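Local atomic coordinates of ulvan Lyase-PL25 (Pseudoalteromonas sp. PLSV, PDB entry 5UAM), a protein that cleaves ulvan, the sulfated cell-wall polysaccharide of green seaweeds, as a zinc-containing lyase of polysaccharide lyase family 25 with a beta-propeller fold. Residues N156-I168 and L177-Q191. Sequence-based numbering, arbitrary orientation.
With ZN (zinc ion), chain D; PO4 (phosphate ion), chain E; EDO (1,2-ethanediol), chain J.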
loop_
_atom_site.group_PDB
_atom_site.type_symbol
_atom_site.label_atom_id
_atom_site.label_comp_id
_atom_site.label_asym_id
_atom_site.label_seq_id
_atom_site.Cartn_x
_atom_site.Cartn_y
_atom_site.Cartn_z
ATOM N N ASN A 156 -14.217 -0.738 -15.548
ATOM C CA ASN A 156 -14.661 -1.570 -14.452
ATOM C C ASN A 156 -14.830 -3.026 -14.857
ATOM O O ASN A 156 -15.949 -3.546 -14.886
ATOM C CB ASN A 156 -15.955 -0.950 -13.949
ATOM C CG ASN A 156 -15.768 0.515 -13.607
ATOM O OD1 ASN A 156 -14.661 0.924 -13.238
ATOM N ND2 ASN A 156 -16.830 1.318 -13.741
ATOM N N ASN A 157 -13.705 -3.670 -15.183
ATOM C CA ASN A 157 -13.653 -5.027 -15.718
ATOM C C ASN A 157 -12.957 -5.990 -14.747
ATOM O O ASN A 157 -12.470 -7.060 -15.150
ATOM C CB ASN A 157 -12.916 -5.037 -17.061
ATOM C CG ASN A 157 -11.489 -4.540 -16.940
ATOM O OD1 ASN A 157 -11.094 -4.058 -15.895
ATOM N ND2 ASN A 157 -10.723 -4.637 -18.008
ATOM N N ILE A 158 -12.901 -5.603 -13.486
ATOM C CA ILE A 158 -12.409 -6.411 -12.379
ATOM C C ILE A 158 -13.592 -6.647 -11.455
ATOM O O ILE A 158 -14.624 -5.982 -11.559
ATOM C CB ILE A 158 -11.265 -5.713 -11.629
ATOM C CG1 ILE A 158 -11.689 -4.322 -11.120
ATOM C CG2 ILE A 158 -10.058 -5.574 -12.574
ATOM C CD1 ILE A 158 -10.649 -3.605 -10.318
ATOM N N THR A 159 -13.465 -7.618 -10.554
ATOM C CA THR A 159 -14.596 -7.863 -9.672
ATOM C C THR A 159 -14.882 -6.615 -8.832
ATOM O O THR A 159 -13.952 -5.936 -8.377
ATOM C CB THR A 159 -14.394 -9.076 -8.761
ATOM O OG1 THR A 159 -15.549 -9.184 -7.917
ATOM C CG2 THR A 159 -13.127 -8.967 -7.887
ATOM N N PRO A 160 -16.154 -6.282 -8.594
ATOM C CA PRO A 160 -16.438 -5.150 -7.701
ATOM C C PRO A 160 -16.089 -5.429 -6.258
ATOM O O PRO A 160 -15.968 -4.481 -5.465
ATOM C CB PRO A 160 -17.944 -4.945 -7.861
ATOM C CG PRO A 160 -18.457 -6.294 -8.300
ATOM C CD PRO A 160 -17.378 -6.841 -9.182
ATOM N N PHE A 161 -15.935 -6.699 -5.888
ATOM C CA PHE A 161 -15.672 -7.091 -4.500
ATOM C C PHE A 161 -14.168 -7.039 -4.291
ATOM O O PHE A 161 -13.456 -8.047 -4.354
ATOM C CB PHE A 161 -16.194 -8.501 -4.239
ATOM C CG PHE A 161 -17.630 -8.667 -4.552
ATOM C CD1 PHE A 161 -18.583 -7.984 -3.827
ATOM C CD2 PHE A 161 -18.044 -9.490 -5.589
ATOM C CE1 PHE A 161 -19.919 -8.109 -4.124
ATOM C CE2 PHE A 161 -19.371 -9.618 -5.893
ATOM C CZ PHE A 161 -20.319 -8.936 -5.157
ATOM N N GLY A 162 -13.671 -5.843 -4.032
ATOM C CA GLY A 162 -12.243 -5.641 -3.866
ATOM C C GLY A 162 -11.910 -4.515 -2.896
ATOM O O GLY A 162 -12.620 -3.510 -2.817
ATOM N N THR A 163 -10.841 -4.710 -2.136
ATOM C CA THR A 163 -10.212 -3.691 -1.300
ATOM C C THR A 163 -8.707 -3.894 -1.435
ATOM O O THR A 163 -8.233 -5.030 -1.509
ATOM C CB THR A 163 -10.528 -3.857 0.227
ATOM O OG1 THR A 163 -11.922 -4.111 0.481
ATOM C CG2 THR A 163 -10.141 -2.603 1.002
ATOM N N TYR A 164 -7.946 -2.801 -1.397
ATOM C CA TYR A 164 -6.479 -2.835 -1.273
ATOM C C TYR A 164 -5.760 -3.224 -2.563
ATOM O O TYR A 164 -4.959 -4.175 -2.595
ATOM C CB TYR A 164 -6.013 -3.689 -0.099
ATOM C CG TYR A 164 -6.526 -3.287 1.252
ATOM C CD1 TYR A 164 -6.302 -2.020 1.752
ATOM C CD2 TYR A 164 -7.231 -4.183 2.040
ATOM C CE1 TYR A 164 -6.734 -1.684 3.004
ATOM C CE2 TYR A 164 -7.676 -3.858 3.276
ATOM C CZ TYR A 164 -7.435 -2.612 3.761
ATOM O OH TYR A 164 -7.865 -2.274 5.020
ATOM N N ASN A 165 -5.986 -2.439 -3.612
ATOM C CA ASN A 165 -5.434 -2.726 -4.928
ATOM C C ASN A 165 -3.928 -2.538 -4.981
ATOM O O ASN A 165 -3.397 -1.498 -4.578
ATOM C CB ASN A 165 -6.025 -1.782 -5.957
ATOM C CG ASN A 165 -7.487 -1.952 -6.107
ATOM O OD1 ASN A 165 -7.978 -3.067 -6.274
ATOM N ND2 ASN A 165 -8.213 -0.837 -6.104
ATOM N N GLN A 166 -3.247 -3.517 -5.560
ATOM C CA GLN A 166 -1.807 -3.506 -5.706
ATOM C C GLN A 166 -1.532 -4.038 -7.093
ATOM O O GLN A 166 -1.889 -5.172 -7.404
ATOM C CB GLN A 166 -1.187 -4.366 -4.613
ATOM C CG GLN A 166 -1.634 -3.894 -3.257
ATOM C CD GLN A 166 -1.134 -4.727 -2.141
ATOM O OE1 GLN A 166 0.067 -4.936 -2.009
ATOM N NE2 GLN A 166 -2.042 -5.116 -1.262
ATOM N N ALA A 167 -0.955 -3.199 -7.950
ATOM C CA ALA A 167 -0.860 -3.514 -9.365
ATOM C C ALA A 167 0.592 -3.703 -9.770
ATOM O O ALA A 167 1.436 -2.851 -9.496
ATOM C CB ALA A 167 -1.471 -2.387 -10.195
ATOM N N ILE A 168 0.865 -4.805 -10.471
ATOM C CA ILE A 168 2.222 -5.173 -10.862
ATOM C C ILE A 168 2.221 -5.542 -12.335
ATOM O O ILE A 168 1.362 -6.301 -12.790
ATOM C CB ILE A 168 2.744 -6.343 -10.011
ATOM C CG1 ILE A 168 2.711 -5.934 -8.539
ATOM C CG2 ILE A 168 4.164 -6.730 -10.432
ATOM C CD1 ILE A 168 3.140 -7.025 -7.603
ATOM N N LEU A 177 -3.279 -7.784 -10.691
ATOM C CA LEU A 177 -3.906 -6.928 -9.694
ATOM C C LEU A 177 -4.192 -7.790 -8.477
ATOM O O LEU A 177 -4.960 -8.748 -8.569
ATOM C CB LEU A 177 -5.214 -6.308 -10.200
ATOM C CG LEU A 177 -5.828 -5.290 -9.240
ATOM C CD1 LEU A 177 -4.995 -4.020 -9.214
ATOM C CD2 LEU A 177 -7.272 -4.972 -9.684
ATOM N N PHE A 178 -3.555 -7.460 -7.359
ATOM C CA PHE A 178 -3.730 -8.160 -6.092
ATOM C C PHE A 178 -4.656 -7.338 -5.200
ATOM O O PHE A 178 -4.578 -6.108 -5.170
ATOM C CB PHE A 178 -2.378 -8.315 -5.387
ATOM C CG PHE A 178 -1.449 -9.232 -6.086
ATOM C CD1 PHE A 178 -0.710 -8.765 -7.146
ATOM C CD2 PHE A 178 -1.323 -10.547 -5.696
ATOM C CE1 PHE A 178 0.153 -9.578 -7.815
ATOM C CE2 PHE A 178 -0.463 -11.407 -6.404
ATOM C CZ PHE A 178 0.262 -10.893 -7.458
ATOM N N PHE A 179 -5.555 -8.007 -4.497
ATOM C CA PHE A 179 -6.513 -7.336 -3.632
ATOM C C PHE A 179 -7.197 -8.364 -2.741
ATOM O O PHE A 179 -7.124 -9.582 -2.974
ATOM C CB PHE A 179 -7.565 -6.548 -4.434
ATOM C CG PHE A 179 -8.303 -7.368 -5.448
ATOM C CD1 PHE A 179 -7.786 -7.576 -6.721
ATOM C CD2 PHE A 179 -9.536 -7.926 -5.154
ATOM C CE1 PHE A 179 -8.461 -8.334 -7.662
ATOM C CE2 PHE A 179 -10.214 -8.678 -6.088
ATOM C CZ PHE A 179 -9.684 -8.878 -7.355
ATOM N N ARG A 180 -7.865 -7.855 -1.707
ATOM C CA ARG A 180 -8.768 -8.664 -0.898
ATOM C C ARG A 180 -10.126 -8.733 -1.580
ATOM O O ARG A 180 -10.703 -7.702 -1.925
ATOM C CB ARG A 180 -8.905 -8.048 0.485
ATOM C CG ARG A 180 -9.754 -8.860 1.462
ATOM C CD ARG A 180 -9.866 -8.246 2.839
ATOM N NE ARG A 180 -10.626 -6.995 2.799
ATOM C CZ ARG A 180 -10.624 -6.099 3.781
ATOM N NH1 ARG A 180 -9.915 -6.307 4.890
ATOM N NH2 ARG A 180 -11.323 -4.983 3.631
ATOM N N HIS A 181 -10.642 -9.944 -1.781
ATOM C CA HIS A 181 -11.865 -10.144 -2.568
ATOM C C HIS A 181 -13.119 -9.973 -1.701
ATOM O O HIS A 181 -13.939 -10.878 -1.523
ATOM C CB HIS A 181 -11.817 -11.510 -3.250
ATOM C CG HIS A 181 -12.790 -11.712 -4.376
ATOM N ND1 HIS A 181 -14.153 -11.779 -4.187
ATOM C CD2 HIS A 181 -12.585 -12.004 -5.686
ATOM C CE1 HIS A 181 -14.747 -12.054 -5.338
ATOM N NE2 HIS A 181 -13.818 -12.173 -6.269
ATOM N N GLY A 182 -13.229 -8.767 -1.121
ATOM C CA GLY A 182 -14.341 -8.430 -0.260
ATOM C C GLY A 182 -13.889 -7.688 0.977
ATOM O O GLY A 182 -12.861 -7.004 0.935
ATOM N N ALA A 183 -14.656 -7.831 2.056
ATOM C CA ALA A 183 -14.302 -7.256 3.350
ATOM C C ALA A 183 -13.478 -8.261 4.163
ATOM O O ALA A 183 -12.771 -9.079 3.577
ATOM C CB ALA A 183 -15.572 -6.779 4.050
ATOM N N HIS A 184 -13.502 -8.202 5.503
ATOM C CA HIS A 184 -12.537 -8.988 6.285
ATOM C C HIS A 184 -12.565 -10.465 5.970
ATOM O O HIS A 184 -11.515 -11.128 5.951
ATOM C CB HIS A 184 -12.821 -8.873 7.764
ATOM C CG HIS A 184 -12.392 -7.581 8.335
ATOM N ND1 HIS A 184 -12.155 -7.412 9.679
ATOM C CD2 HIS A 184 -12.163 -6.388 7.747
ATOM C CE1 HIS A 184 -11.798 -6.155 9.892
ATOM N NE2 HIS A 184 -11.789 -5.518 8.738
ATOM N N ARG A 185 -13.756 -11.033 5.830
ATOM C CA ARG A 185 -13.893 -12.476 5.815
ATOM C C ARG A 185 -13.888 -12.918 4.357
ATOM O O ARG A 185 -14.870 -13.420 3.807
ATOM C CB ARG A 185 -15.123 -12.898 6.608
ATOM C CG ARG A 185 -14.942 -12.538 8.080
ATOM C CD ARG A 185 -16.084 -12.986 8.969
ATOM N NE ARG A 185 -15.684 -12.914 10.367
ATOM C CZ ARG A 185 -16.383 -13.418 11.372
ATOM N NH1 ARG A 185 -17.538 -14.042 11.145
ATOM N NH2 ARG A 185 -15.919 -13.308 12.606
ATOM N N SER A 186 -12.717 -12.724 3.746
ATOM C CA SER A 186 -12.557 -12.881 2.315
ATOM C C SER A 186 -11.171 -13.413 2.003
ATOM O O SER A 186 -10.201 -13.131 2.713
ATOM C CB SER A 186 -12.689 -11.536 1.586
ATOM O OG SER A 186 -13.918 -10.895 1.889
ATOM N N ASP A 187 -11.083 -14.155 0.910
ATOM C CA ASP A 187 -9.773 -14.544 0.411
ATOM C C ASP A 187 -9.053 -13.336 -0.178
ATOM O O ASP A 187 -9.669 -12.366 -0.624
ATOM C CB ASP A 187 -9.902 -15.568 -0.711
ATOM C CG ASP A 187 -10.389 -16.949 -0.254
ATOM O OD1 ASP A 187 -10.746 -17.186 0.930
ATOM O OD2 ASP A 187 -10.429 -17.828 -1.147
ATOM N N TRP A 188 -7.725 -13.402 -0.192
ATOM C CA TRP A 188 -6.911 -12.517 -1.021
ATOM C C TRP A 188 -6.640 -13.217 -2.337
ATOM O O TRP A 188 -6.419 -14.435 -2.366
ATOM C CB TRP A 188 -5.600 -12.128 -0.344
ATOM C CG TRP A 188 -5.810 -11.086 0.706
ATOM C CD1 TRP A 188 -6.471 -11.251 1.883
ATOM C CD2 TRP A 188 -5.416 -9.721 0.653
ATOM N NE1 TRP A 188 -6.498 -10.075 2.580
ATOM C CE2 TRP A 188 -5.843 -9.124 1.856
ATOM C CE3 TRP A 188 -4.730 -8.949 -0.283
ATOM C CZ2 TRP A 188 -5.600 -7.777 2.149
ATOM C CZ3 TRP A 188 -4.491 -7.570 0.028
ATOM C CH2 TRP A 188 -4.926 -7.038 1.224
ATOM N N VAL A 189 -6.671 -12.441 -3.412
ATOM C CA VAL A 189 -6.646 -12.975 -4.761
ATOM C C VAL A 189 -5.760 -12.104 -5.638
ATOM O O VAL A 189 -5.406 -10.975 -5.295
ATOM C CB VAL A 189 -8.054 -13.008 -5.386
ATOM C CG1 VAL A 189 -9.038 -13.781 -4.514
ATOM C CG2 VAL A 189 -8.550 -11.585 -5.621
ATOM N N TYR A 190 -5.482 -12.615 -6.826
ATOM C CA TYR A 190 -5.087 -11.755 -7.931
ATOM C C TYR A 190 -5.976 -12.005 -9.138
ATOM O O TYR A 190 -6.573 -13.072 -9.293
ATOM C CB TYR A 190 -3.613 -11.936 -8.315
ATOM C CG TYR A 190 -3.254 -13.291 -8.892
ATOM C CD1 TYR A 190 -3.447 -13.579 -10.232
ATOM C CD2 TYR A 190 -2.698 -14.293 -8.097
ATOM C CE1 TYR A 190 -3.109 -14.814 -10.768
ATOM C CE2 TYR A 190 -2.358 -15.522 -8.627
ATOM C CZ TYR A 190 -2.555 -15.791 -9.966
ATOM O OH TYR A 190 -2.203 -17.030 -10.469
ATOM N N GLN A 191 -6.068 -10.974 -9.989
ATOM C CA GLN A 191 -6.585 -11.127 -11.336
ATOM C C GLN A 191 -5.497 -10.753 -12.323
ATOM O O GLN A 191 -4.805 -9.743 -12.151
ATOM C CB GLN A 191 -7.836 -10.276 -11.579
ATOM C CG GLN A 191 -9.058 -10.750 -10.821
ATOM C CD GLN A 191 -10.323 -10.063 -11.239
ATOM O OE1 GLN A 191 -10.802 -9.119 -10.584
ATOM N NE2 GLN A 191 -10.884 -10.528 -12.339
HETATM ZN ZN ZN D . -12.190 -8.750 11.250
HETATM P P PO4 E . -10.602 -2.936 6.796
HETATM O O1 PO4 E . -11.376 -3.095 8.089
HETATM O O2 PO4 E . -9.655 -4.051 6.621
HETATM O O3 PO4 E . -9.853 -1.633 6.939
HETATM O O4 PO4 E . -11.608 -2.923 5.649
HETATM C C1 EDO J . -13.674 -19.099 -0.190
HETATM O O1 EDO J . -12.752 -19.306 0.892
HETATM C C2 EDO J . -14.930 -19.930 0.041
HETATM O O2 EDO J . -15.524 -19.545 1.287
HETATM O O HOH W 1 -13.311 -9.516 -13.739
#
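With CG turned away from its backbone N (chi1 -176°) and the chain bent at chi3 (67°), Arg180 runs beside Thr163 and Tyr164, its guanidinium turned edge-on to a bound phosphate. NH1 donates to PO4 O2 and NH2 to PO4 O4, both at 2.9 Å, while Tyr164 CE2 lies over one guanidinium face, 3.7 Å from CZ of Arg180, and the Ala183-His184 peptide lies over the opposite one. Thr163 OG1 and Arg180 NE reach Gly182 O from opposite faces of its carbonyl plane, a double grip that fixes the start of the loop leading to His184. His184 NE2 also lies against PO4 O1, at an unusually short 2.5 Å, and its ND1 binds zinc together with His240, Cys242 and His254. Because Arg180 and His184 belong to the substrate site and Tyr164 is the proposed proton acceptor, the anion, probably from the crystallisation liquor, marks the catalytic pocket; His99, His119 and Tyr222 also hydrogen-bond to it. Replacing Arg180 with an alanine would probably leave the anion without two donors and Tyr164 without the flat group beside its rim. Trp188 meets the Tyr164 ring rim to rim, CH2 being 3.8 Å from CD2 of Tyr164.

Before the corner at Tyr164, Thr159 CG2 packs 3.4 Å from Phe179 CE2, and Thr159 N gives a nearly straight bond (172°) to a lone pair of Gln191 OE1, 3.1 Å away; the Gln191 side chain has its strongest polar partner in Ala201. The backbones pair antiparallel at Thr163-Arg180 and Gln166-Phe178, with a beta bulge between them where the chain turns at Tyr164. Strands 165-169 and 175-180 thus form a hairpin, which strand 188-193 extends on the far side of 175-180; Phe115 of strand 112-116 packs on Ile158, Ala167 and Leu177, and strand 217-227 touches Phe178 and Arg180.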